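PDB 1O1Y: conserved hypothetical protein TM1158 from Thermotoga maritima, which probably acts as a glutamine amidotransferase, releasing ammonia from glutamine for transfer to another substrate. Local coordinates for residues A17-E22 with Y42-K47; G124-E129 with S166-N171; G69-E74 with A112-G117. All blocks are in the same frame, centred on the assembly; numbering follows the deposited sequence. Where two conformers were deposited one is given.

Interaction 1: residues A17-E22 with Y42-K47; sequences AIRHVE and YLDTPK
Arg19 sends its side chain out with CG opposite the backbone N (chi1 -180°) and turns at the third torsion, which brings it over Tyr42 and alongside Asp44, whose own CG sits beside its backbone N. The guanidinium lies flat on the tyrosine ring, the planes 7° apart and the centres separated by 3.9 Å, in a stack that is also a cation-pi contact over the ring face. Its edge is taken by the carboxylate in a side-on grip: NE of Arg19 donates to OD2 of Asp44 at 2.8 Å, NH2 of Arg19 to OD1 of Asp44 at 3.0 Å, each oxygen offering its syn lone pair. One group is thus fixed in two directions, its rotation by the paired bonds and its tilt by the ring beneath it. A water gives one hydrogen to OD2 of Asp44 and the other to the Arg19 carbonyl oxygen. Losing the guanidinium to an alanine here is likely to leave the Asp44 carboxylate without its ion-pair mate and the Tyr42 ring without its stacking partner.

Beneath this cluster the backbones run parallel: Leu43 N donates to Ala17 O at 2.7 Å, and Arg19 N to Leu43 O at 3.0 Å. Ala17 CB packs near Tyr42 CD2 (3.8 Å) on one face of the sheet; Ile18 CG1 and Leu43 CD2 meet on the other, which helix 78-92 covers. Beyond the strands, Pro46 CG rests 3.6 Å from the carbonyl O of His20, while His20 and Thr45 both bond to Glu82 of that helix. Paired strands 14-18 and 39-43, joined through helix 28-35, form a beta-alpha-beta crossover at the sheet margin of this flavodoxin-like fold.

Interaction 2: residues G124-E129 with S166-N171; sequences GWYFVE and SEKYEN
Tyr126 is the first residue of 124-129 to meet the loop 166-171, just after the chain has turned a corner at Gly124. With its CG beside the backbone N (chi1 -64°), the tyrosine presents CE2 to the aliphatic part of Lys168, whose CD lies 4.1 Å away. The lysine crosses the ring at a slant, and bends at its third and fourth torsions carry its ammonium on to the carbonyl O of Asn119; the tyrosine hydroxyl, for its part, bonds to Ile123 N.

Phe127 contributes through its backbone, its carbonyl O standing 3.8 Å from Ser166 CB, while its ring is engaged elsewhere, in a cation-pi contact with Arg143. Val128 follows, the residue whose CA comes nearest to that of Ser166, at 4.7 Å. Its CG1 approaches Ser166 CB only loosely, and the side chain also packs on Val146 and Gln148 of the neighbouring strand.

The Glu129 side chain bends at its second torsion (chi2 81°), folding the carboxylate back over the start of the loop. Its OE1 comes to 3.1 Å from Ser166 CA and 3.9 Å from Glu167 N. The serine hydroxyl faces another way: OG of Ser166 donates to the carbonyl O of Tyr169 at 2.7 Å, closing the loop upon itself, and also bonds to Gln172.

Strand 125-130, which pairs with 161-165 through the backbone (Glu129 with Thr165), meets the loop after it by light side-chain packing, with the polar side-chain ends of Lys168, Tyr126 and Ser166 satisfied by other parts of the chain. Contact of this kind, built from a lysine methylene beside a tyrosine ring carbon and a carboxylate oxygen near a CA, implies modest and weakly directional cohesion at the protein surface.

Interaction 3: residues G69-E74 with A112-G117; sequences GAYEEE and ASVYRG
Ala70, second residue of the type I beta turn Gly69-Glu72, which is closed by Glu72 N to Gly69 O at 3.0 Å, has its CA 6.9 Å from that of Val114, too far for backbone pairing. Side chains bridge the interval. Ala70 CB points at Val114 and packs against CG1, 4.0 Å away. Tyr71, its CG beside the backbone N (chi1 -59°), turns its ring toward strand 114-116 and brings CE1 and OH, on the rim of that ring, up to Val114, the two side chains crossing at a slant with CE1 4.0 Å from Val114 CB.

The loop follows strand 60-63 of the central sheet and precedes helix 78-92, whereas strand 114-116 belongs to a small two-stranded antiparallel sheet with 152-154, so the turn joins the flavodoxin-like core to this second sheet. The link is polar as well as apolar. Val114 N donates to the Tyr71 hydroxyl at 3.1 Å in a nearly straight bond (167°), and the Val114 carbonyl O lies at the ring edge, in its plane, 3.2 Å from Tyr71 CE1. A water 2.6 Å from Tyr71 OH donates to Ala112 O, carrying the contact back to Ala112. Lys108 of helix 102-109 bonds to Ala70 O.

From the N terminus, interaction 1 comes first, closing the short crossover through helix 28-35 and setting the outermost parallel strand, 39-43, beside 14-18. Interaction 3 follows, its loop running from the turn after strand 60-63 through helices 78-92 and 102-109 to strand 114-116. Interaction 2 then spans the antiparallel region between 124-129 and 166-171. The three close in series, without nesting or crossing. Interactions 1 and 2 reach the same mixed sheet on opposite sides of the chain's centre, about 27 Å between centres. Interaction 3 touches interaction 2, where Tyr169 OH packs 3.2 Å from Gly117 CA, bringing the end of strand 114-116 against the loop 166-171.

Interaction 1: residues A17-E22 with Y42-K47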
loop_
_atom_site.group_PDB
_atom_site.type_symbol
_atom_site.label_atom_id
_atom_site.label_comp_id
_atom_site.label_asym_id
_atom_site.label_seq_id
_atom_site.Cartn_x
_atom_site.Cartn_y
_atom_site.Cartn_z
ATOM N N ALA A 17 -3.133 11.115 1.807
ATOM C CA ALA A 17 -3.148 10.029 0.826
ATOM C C ALA A 17 -2.341 10.464 -0.422
ATOM O O ALA A 17 -2.810 11.243 -1.243
ATOM C CB ALA A 17 -4.584 9.673 0.444
ATOM N N ILE A 18 -1.125 9.952 -0.532
ATOM C CA ILE A 18 -0.230 10.282 -1.623
ATOM C C ILE A 18 -0.485 9.268 -2.757
ATOM O O ILE A 18 -0.250 8.078 -2.624
ATOM C CB ILE A 18 1.246 10.264 -1.195
ATOM C CG1 ILE A 18 1.465 11.196 0.016
ATOM C CG2 ILE A 18 2.153 10.652 -2.365
ATOM C CD1 ILE A 18 2.881 11.071 0.641
ATOM N N ARG A 19 -0.988 9.793 -3.848
ATOM C CA ARG A 19 -1.516 9.010 -4.955
ATOM C C ARG A 19 -0.746 9.236 -6.267
ATOM O O ARG A 19 -0.494 10.363 -6.684
ATOM C CB ARG A 19 -2.982 9.366 -5.152
ATOM C CG ARG A 19 -3.648 8.558 -6.341
ATOM C CD ARG A 19 -5.149 8.662 -6.392
ATOM N NE ARG A 19 -5.574 10.064 -6.547
ATOM C CZ ARG A 19 -6.835 10.489 -6.552
ATOM N NH1 ARG A 19 -7.843 9.630 -6.602
ATOM N NH2 ARG A 19 -7.095 11.788 -6.595
ATOM N N HIS A 20 -0.346 8.138 -6.882
ATOM C CA HIS A 20 0.398 8.184 -8.133
ATOM C C HIS A 20 -0.421 8.001 -9.388
ATOM O O HIS A 20 -0.054 8.506 -10.448
ATOM C CB HIS A 20 1.379 7.084 -8.082
ATOM C CG HIS A 20 2.319 7.200 -6.944
ATOM N ND1 HIS A 20 2.597 6.144 -6.106
ATOM C CD2 HIS A 20 2.942 8.281 -6.417
ATOM C CE1 HIS A 20 3.485 6.534 -5.201
ATOM N NE2 HIS A 20 3.718 7.826 -5.376
ATOM N N VAL A 21 -1.516 7.263 -9.257
ATOM C CA VAL A 21 -2.374 6.906 -10.378
ATOM C C VAL A 21 -3.786 7.084 -9.882
ATOM O O VAL A 21 -4.108 6.534 -8.838
ATOM C CB VAL A 21 -2.147 5.428 -10.778
ATOM C CG1 VAL A 21 -3.050 5.042 -11.912
ATOM C CG2 VAL A 21 -0.659 5.214 -11.228
ATOM N N GLU A 22 -4.610 7.831 -10.619
ATOM C CA GLU A 22 -5.927 8.229 -10.105
ATOM C C GLU A 22 -6.797 7.037 -9.688
ATOM O O GLU A 22 -7.436 7.065 -8.630
ATOM C CB GLU A 22 -6.669 9.083 -11.110
ATOM C CG GLU A 22 -7.993 9.603 -10.570
ATOM C CD GLU A 22 -8.636 10.604 -11.503
ATOM O OE1 GLU A 22 -8.100 10.836 -12.620
ATOM O OE2 GLU A 22 -9.685 11.162 -11.109
ATOM N N TYR A 42 -6.111 13.987 -0.585
ATOM C CA TYR A 42 -5.272 13.342 -1.583
ATOM C C TYR A 42 -4.161 14.336 -1.960
ATOM O O TYR A 42 -4.396 15.541 -2.133
ATOM C CB TYR A 42 -6.050 12.989 -2.847
ATOM C CG TYR A 42 -6.791 11.673 -2.775
ATOM C CD1 TYR A 42 -8.159 11.630 -2.648
ATOM C CD2 TYR A 42 -6.100 10.464 -2.895
ATOM C CE1 TYR A 42 -8.828 10.445 -2.611
ATOM C CE2 TYR A 42 -6.752 9.273 -2.837
ATOM C CZ TYR A 42 -8.115 9.253 -2.724
ATOM O OH TYR A 42 -8.757 8.062 -2.666
ATOM N N LEU A 43 -2.969 13.821 -2.111
ATOM C CA LEU A 43 -1.839 14.579 -2.676
ATOM C C LEU A 43 -1.438 13.871 -3.985
ATOM O O LEU A 43 -0.892 12.791 -3.954
ATOM C CB LEU A 43 -0.663 14.624 -1.729
ATOM C CG LEU A 43 0.539 15.436 -2.237
ATOM C CD1 LEU A 43 0.219 16.910 -2.362
ATOM C CD2 LEU A 43 1.725 15.203 -1.316
ATOM N N ASP A 44 -1.766 14.488 -5.104
ATOM C CA ASP A 44 -1.470 13.943 -6.432
ATOM C C ASP A 44 -0.213 14.615 -6.939
ATOM O O ASP A 44 -0.246 15.614 -7.668
ATOM C CB ASP A 44 -2.629 14.167 -7.378
ATOM C CG ASP A 44 -3.811 13.278 -7.022
ATOM O OD1 ASP A 44 -4.827 13.794 -6.521
ATOM O OD2 ASP A 44 -3.764 12.056 -7.183
ATOM N N THR A 45 0.908 14.059 -6.515
ATOM C CA THR A 45 2.193 14.651 -6.840
ATOM C C THR A 45 2.490 14.664 -8.340
ATOM O O THR A 45 3.153 15.587 -8.781
ATOM C CB THR A 45 3.350 13.947 -6.130
ATOM O OG1 THR A 45 3.250 12.543 -6.346
ATOM C CG2 THR A 45 3.221 14.145 -4.582
ATOM N N PRO A 46 2.026 13.692 -9.128
ATOM C CA PRO A 46 2.287 13.780 -10.580
ATOM C C PRO A 46 1.636 14.962 -11.227
ATOM O O PRO A 46 2.041 15.378 -12.318
ATOM C CB PRO A 46 1.747 12.451 -11.117
ATOM C CG PRO A 46 1.771 11.576 -9.956
ATOM C CD PRO A 46 1.316 12.444 -8.801
ATOM N N LYS A 47 0.656 15.555 -10.563
ATOM C CA LYS A 47 0.043 16.781 -11.036
ATOM C C LYS A 47 0.759 18.047 -10.613
ATOM O O LYS A 47 0.268 19.138 -10.865
ATOM C CB LYS A 47 -1.386 16.874 -10.550
ATOM C CG LYS A 47 -2.249 15.780 -11.086
ATOM C CD LYS A 47 -3.671 16.081 -10.733
ATOM C CE LYS A 47 -4.579 14.927 -11.026
ATOM N NZ LYS A 47 -5.973 15.453 -11.169
HETATM O O HOH W 1 -1.862 11.084 -8.936
#

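Interaction 2: residues G124-E129 with S166-N171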
loop_
_atom_site.group_PDB
_atom_site.type_symbol
_atom_site.label_atom_id
_atom_site.label_comp_id
_atom_site.label_asym_id
_atom_site.label_seq_id
_atom_site.Cartn_x
_atom_site.Cartn_y
_atom_site.Cartn_z
ATOM N N GLY A 124 -3.236 -10.680 -9.510
ATOM C CA GLY A 124 -4.356 -11.517 -9.113
ATOM C C GLY A 124 -4.386 -11.832 -7.648
ATOM O O GLY A 124 -3.787 -11.136 -6.857
ATOM N N TRP A 125 -5.052 -12.940 -7.298
ATOM C CA TRP A 125 -5.279 -13.254 -5.889
ATOM C C TRP A 125 -4.313 -14.352 -5.439
ATOM O O TRP A 125 -4.203 -15.390 -6.101
ATOM C CB TRP A 125 -6.754 -13.682 -5.725
ATOM C CG TRP A 125 -7.679 -12.518 -5.845
ATOM C CD1 TRP A 125 -8.355 -12.113 -6.956
ATOM C CD2 TRP A 125 -8.028 -11.597 -4.806
ATOM N NE1 TRP A 125 -9.106 -10.989 -6.661
ATOM C CE2 TRP A 125 -8.926 -10.660 -5.353
ATOM C CE3 TRP A 125 -7.702 -11.485 -3.467
ATOM C CZ2 TRP A 125 -9.473 -9.632 -4.611
ATOM C CZ3 TRP A 125 -8.240 -10.477 -2.728
ATOM C CH2 TRP A 125 -9.139 -9.555 -3.307
ATOM N N TYR A 126 -3.565 -14.087 -4.370
ATOM C CA TYR A 126 -2.498 -14.965 -3.914
ATOM C C TYR A 126 -2.533 -15.016 -2.410
ATOM O O TYR A 126 -2.952 -14.087 -1.763
ATOM C CB TYR A 126 -1.099 -14.438 -4.339
ATOM C CG TYR A 126 -0.826 -14.369 -5.840
ATOM C CD1 TYR A 126 -1.363 -13.375 -6.626
ATOM C CD2 TYR A 126 0.010 -15.281 -6.467
ATOM C CE1 TYR A 126 -1.135 -13.321 -7.951
ATOM C CE2 TYR A 126 0.271 -15.209 -7.830
ATOM C CZ TYR A 126 -0.300 -14.209 -8.569
ATOM O OH TYR A 126 -0.063 -14.122 -9.943
ATOM N N PHE A 127 -1.999 -16.095 -1.858
ATOM C CA PHE A 127 -1.713 -16.142 -0.413
ATOM C C PHE A 127 -0.439 -15.387 -0.018
ATOM O O PHE A 127 0.580 -15.422 -0.718
ATOM C CB PHE A 127 -1.565 -17.599 0.035
ATOM C CG PHE A 127 -2.878 -18.363 0.101
ATOM C CD1 PHE A 127 -3.881 -17.959 0.929
ATOM C CD2 PHE A 127 -3.078 -19.490 -0.665
ATOM C CE1 PHE A 127 -5.091 -18.662 1.023
ATOM C CE2 PHE A 127 -4.303 -20.170 -0.592
ATOM C CZ PHE A 127 -5.289 -19.743 0.258
ATOM N N VAL A 128 -0.492 -14.787 1.167
ATOM C CA VAL A 128 0.649 -14.329 1.923
ATOM C C VAL A 128 0.504 -14.956 3.289
ATOM O O VAL A 128 -0.593 -15.308 3.739
ATOM C CB VAL A 128 0.729 -12.788 2.079
ATOM C CG1 VAL A 128 1.028 -12.166 0.707
ATOM C CG2 VAL A 128 -0.501 -12.193 2.709
ATOM N N GLU A 129 1.635 -15.139 3.939
ATOM C CA GLU A 129 1.670 -15.748 5.251
ATOM C C GLU A 129 2.312 -14.760 6.270
ATOM O O GLU A 129 3.295 -14.023 5.984
ATOM C CB GLU A 129 2.462 -17.066 5.192
ATOM C CG GLU A 129 1.907 -18.104 4.192
ATOM C CD GLU A 129 2.304 -17.892 2.751
ATOM O OE1 GLU A 129 3.447 -17.466 2.483
ATOM O OE2 GLU A 129 1.424 -18.146 1.849
ATOM N N SER A 166 5.685 -14.914 1.302
ATOM C CA SER A 166 4.911 -15.677 0.351
ATOM C C SER A 166 5.767 -16.730 -0.308
ATOM O O SER A 166 6.997 -16.736 -0.202
ATOM C CB SER A 166 4.313 -14.787 -0.727
ATOM O OG SER A 166 5.314 -14.186 -1.554
ATOM N N GLU A 167 5.109 -17.627 -1.026
ATOM C CA GLU A 167 5.830 -18.590 -1.813
ATOM C C GLU A 167 6.696 -17.966 -2.912
ATOM O O GLU A 167 7.846 -18.367 -3.087
ATOM C CB GLU A 167 4.875 -19.636 -2.363
ATOM C CG GLU A 167 5.596 -20.883 -2.801
ATOM C CD GLU A 167 4.650 -22.033 -2.961
ATOM O OE1 GLU A 167 4.073 -22.131 -4.064
ATOM O OE2 GLU A 167 4.468 -22.802 -1.986
ATOM N N LYS A 168 6.185 -16.984 -3.654
ATOM C CA LYS A 168 6.980 -16.383 -4.716
ATOM C C LYS A 168 8.023 -15.351 -4.259
ATOM O O LYS A 168 9.112 -15.245 -4.870
ATOM C CB LYS A 168 6.083 -15.758 -5.790
ATOM C CG LYS A 168 5.363 -16.792 -6.639
ATOM C CD LYS A 168 4.188 -16.214 -7.436
ATOM C CE LYS A 168 4.558 -15.742 -8.811
ATOM N NZ LYS A 168 4.952 -16.848 -9.758
ATOM N N TYR A 169 7.690 -14.595 -3.210
ATOM C CA TYR A 169 8.480 -13.442 -2.744
ATOM C C TYR A 169 8.619 -13.502 -1.234
ATOM O O TYR A 169 7.630 -13.503 -0.462
ATOM C CB TYR A 169 7.881 -12.084 -3.255
ATOM C CG TYR A 169 8.033 -12.049 -4.730
ATOM C CD1 TYR A 169 9.298 -11.931 -5.286
ATOM C CD2 TYR A 169 6.964 -12.272 -5.577
ATOM C CE1 TYR A 169 9.496 -12.026 -6.639
ATOM C CE2 TYR A 169 7.159 -12.348 -6.982
ATOM C CZ TYR A 169 8.449 -12.206 -7.489
ATOM O OH TYR A 169 8.786 -12.276 -8.818
ATOM N N GLU A 170 9.874 -13.577 -0.802
ATOM C CA GLU A 170 10.168 -13.664 0.620
ATOM C C GLU A 170 9.632 -12.430 1.371
ATOM O O GLU A 170 9.190 -12.523 2.530
ATOM C CB GLU A 170 11.678 -13.760 0.841
ATOM C CG GLU A 170 12.035 -13.968 2.307
ATOM C CD GLU A 170 13.493 -14.343 2.516
ATOM O OE1 GLU A 170 14.350 -13.793 1.802
ATOM O OE2 GLU A 170 13.789 -15.180 3.399
ATOM N N ASN A 171 9.707 -11.268 0.728
ATOM C CA ASN A 171 9.354 -10.011 1.405
ATOM C C ASN A 171 8.054 -9.410 0.891
ATOM O O ASN A 171 8.017 -8.789 -0.154
ATOM C CB ASN A 171 10.524 -9.030 1.303
ATOM C CG ASN A 171 11.792 -9.593 1.869
ATOM O OD1 ASN A 171 11.802 -10.123 2.993
ATOM N ND2 ASN A 171 12.900 -9.467 1.117
#

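Interaction 3: residues G69-E74 with A112-G117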
loop_
_atom_site.group_PDB
_atom_site.type_symbol
_atom_site.label_atom_id
_atom_site.label_comp_id
_atom_site.label_asym_id
_atom_site.label_seq_id
_atom_site.Cartn_x
_atom_site.Cartn_y
_atom_site.Cartn_z
ATOM N N GLY A 69 9.090 2.932 -11.319
ATOM C CA GLY A 69 10.130 2.230 -10.598
ATOM C C GLY A 69 10.685 3.113 -9.491
ATOM O O GLY A 69 10.738 4.340 -9.634
ATOM N N ALA A 70 11.165 2.489 -8.416
ATOM C CA ALA A 70 11.698 3.218 -7.279
ATOM C C ALA A 70 12.945 4.031 -7.586
ATOM O O ALA A 70 13.246 4.933 -6.845
ATOM C CB ALA A 70 11.988 2.240 -6.115
ATOM N N TYR A 71 13.702 3.708 -8.638
ATOM C CA TYR A 71 14.887 4.444 -9.012
ATOM C C TYR A 71 14.627 5.351 -10.200
ATOM O O TYR A 71 15.575 5.818 -10.812
ATOM C CB TYR A 71 16.024 3.488 -9.394
ATOM C CG TYR A 71 16.385 2.567 -8.250
ATOM C CD1 TYR A 71 15.991 1.238 -8.257
ATOM C CD2 TYR A 71 17.060 3.050 -7.148
ATOM C CE1 TYR A 71 16.302 0.397 -7.186
ATOM C CE2 TYR A 71 17.400 2.206 -6.060
ATOM C CZ TYR A 71 17.003 0.887 -6.106
ATOM O OH TYR A 71 17.299 0.073 -5.081
ATOM N N GLU A 72 13.366 5.581 -10.550
ATOM C CA GLU A 72 13.084 6.325 -11.785
ATOM C C GLU A 72 12.768 7.805 -11.529
ATOM O O GLU A 72 11.853 8.376 -12.134
ATOM C CB GLU A 72 11.957 5.655 -12.548
ATOM C CG GLU A 72 12.345 4.281 -13.067
ATOM C CD GLU A 72 11.343 3.749 -14.091
ATOM O OE1 GLU A 72 11.776 3.448 -15.186
ATOM O OE2 GLU A 72 10.124 3.656 -13.805
ATOM N N GLU A 73 13.566 8.438 -10.666
ATOM C CA GLU A 73 13.348 9.852 -10.359
ATOM C C GLU A 73 13.544 10.803 -11.522
ATOM O O GLU A 73 12.901 11.848 -11.550
ATOM C CB GLU A 73 14.263 10.343 -9.224
ATOM C CG GLU A 73 13.880 9.735 -7.901
ATOM C CD GLU A 73 14.904 8.729 -7.416
ATOM O OE1 GLU A 73 15.288 7.826 -8.230
ATOM O OE2 GLU A 73 15.312 8.873 -6.225
ATOM N N GLU A 74 14.411 10.478 -12.484
ATOM C CA GLU A 74 14.618 11.344 -13.655
ATOM C C GLU A 74 13.397 11.318 -14.567
ATOM O O GLU A 74 12.982 12.339 -15.050
ATOM C CB GLU A 74 15.914 10.991 -14.418
ATOM C CG GLU A 74 17.115 11.607 -13.705
ATOM C CD GLU A 74 18.452 11.459 -14.381
ATOM O OE1 GLU A 74 18.579 10.737 -15.408
ATOM O OE2 GLU A 74 19.395 12.143 -13.881
ATOM N N ALA A 112 17.314 -0.458 1.556
ATOM C CA ALA A 112 17.220 -1.772 0.899
ATOM C C ALA A 112 17.078 -1.609 -0.606
ATOM O O ALA A 112 16.503 -0.644 -1.056
ATOM C CB ALA A 112 16.024 -2.535 1.415
ATOM N N SER A 113 17.590 -2.575 -1.357
ATOM C CA SER A 113 17.468 -2.590 -2.802
ATOM C C SER A 113 16.055 -2.975 -3.204
ATOM O O SER A 113 15.384 -3.791 -2.552
ATOM C CB SER A 113 18.488 -3.582 -3.423
ATOM O OG SER A 113 19.827 -3.223 -3.174
ATOM N N VAL A 114 15.627 -2.397 -4.309
ATOM C CA VAL A 114 14.406 -2.748 -4.995
ATOM C C VAL A 114 14.782 -3.240 -6.391
ATOM O O VAL A 114 15.702 -2.717 -7.046
ATOM C CB VAL A 114 13.497 -1.487 -5.110
ATOM C CG1 VAL A 114 12.255 -1.755 -5.948
ATOM C CG2 VAL A 114 13.204 -0.962 -3.722
ATOM N N TYR A 115 14.069 -4.259 -6.855
ATOM C CA TYR A 115 14.441 -4.919 -8.103
ATOM C C TYR A 115 13.345 -5.772 -8.652
ATOM O O TYR A 115 12.392 -6.105 -7.958
ATOM C CB TYR A 115 15.671 -5.800 -7.924
ATOM C CG TYR A 115 15.630 -6.641 -6.655
ATOM C CD1 TYR A 115 15.021 -7.893 -6.639
ATOM C CD2 TYR A 115 16.216 -6.178 -5.465
ATOM C CE1 TYR A 115 14.969 -8.662 -5.487
ATOM C CE2 TYR A 115 16.189 -6.949 -4.307
ATOM C CZ TYR A 115 15.561 -8.195 -4.312
ATOM O OH TYR A 115 15.533 -8.967 -3.170
ATOM N N ARG A 116 13.494 -6.100 -9.926
ATOM C CA ARG A 116 12.526 -6.953 -10.628
ATOM C C ARG A 116 12.496 -8.325 -9.972
ATOM O O ARG A 116 13.546 -8.940 -9.755
ATOM C CB ARG A 116 12.872 -7.089 -12.114
ATOM C CG ARG A 116 11.731 -7.687 -12.971
ATOM C CD ARG A 116 12.090 -7.874 -14.426
ATOM N NE ARG A 116 13.102 -8.922 -14.563
ATOM C CZ ARG A 116 12.851 -10.230 -14.684
ATOM N NH1 ARG A 116 11.605 -10.699 -14.690
ATOM N NH2 ARG A 116 13.865 -11.085 -14.798
ATOM N N GLY A 117 11.283 -8.793 -9.657
ATOM C CA GLY A 117 11.107 -10.108 -9.112
ATOM C C GLY A 117 11.530 -11.201 -10.060
ATOM O O GLY A 117 11.251 -11.134 -11.264
HETATM O O HOH W 2 17.737 1.127 -2.771
#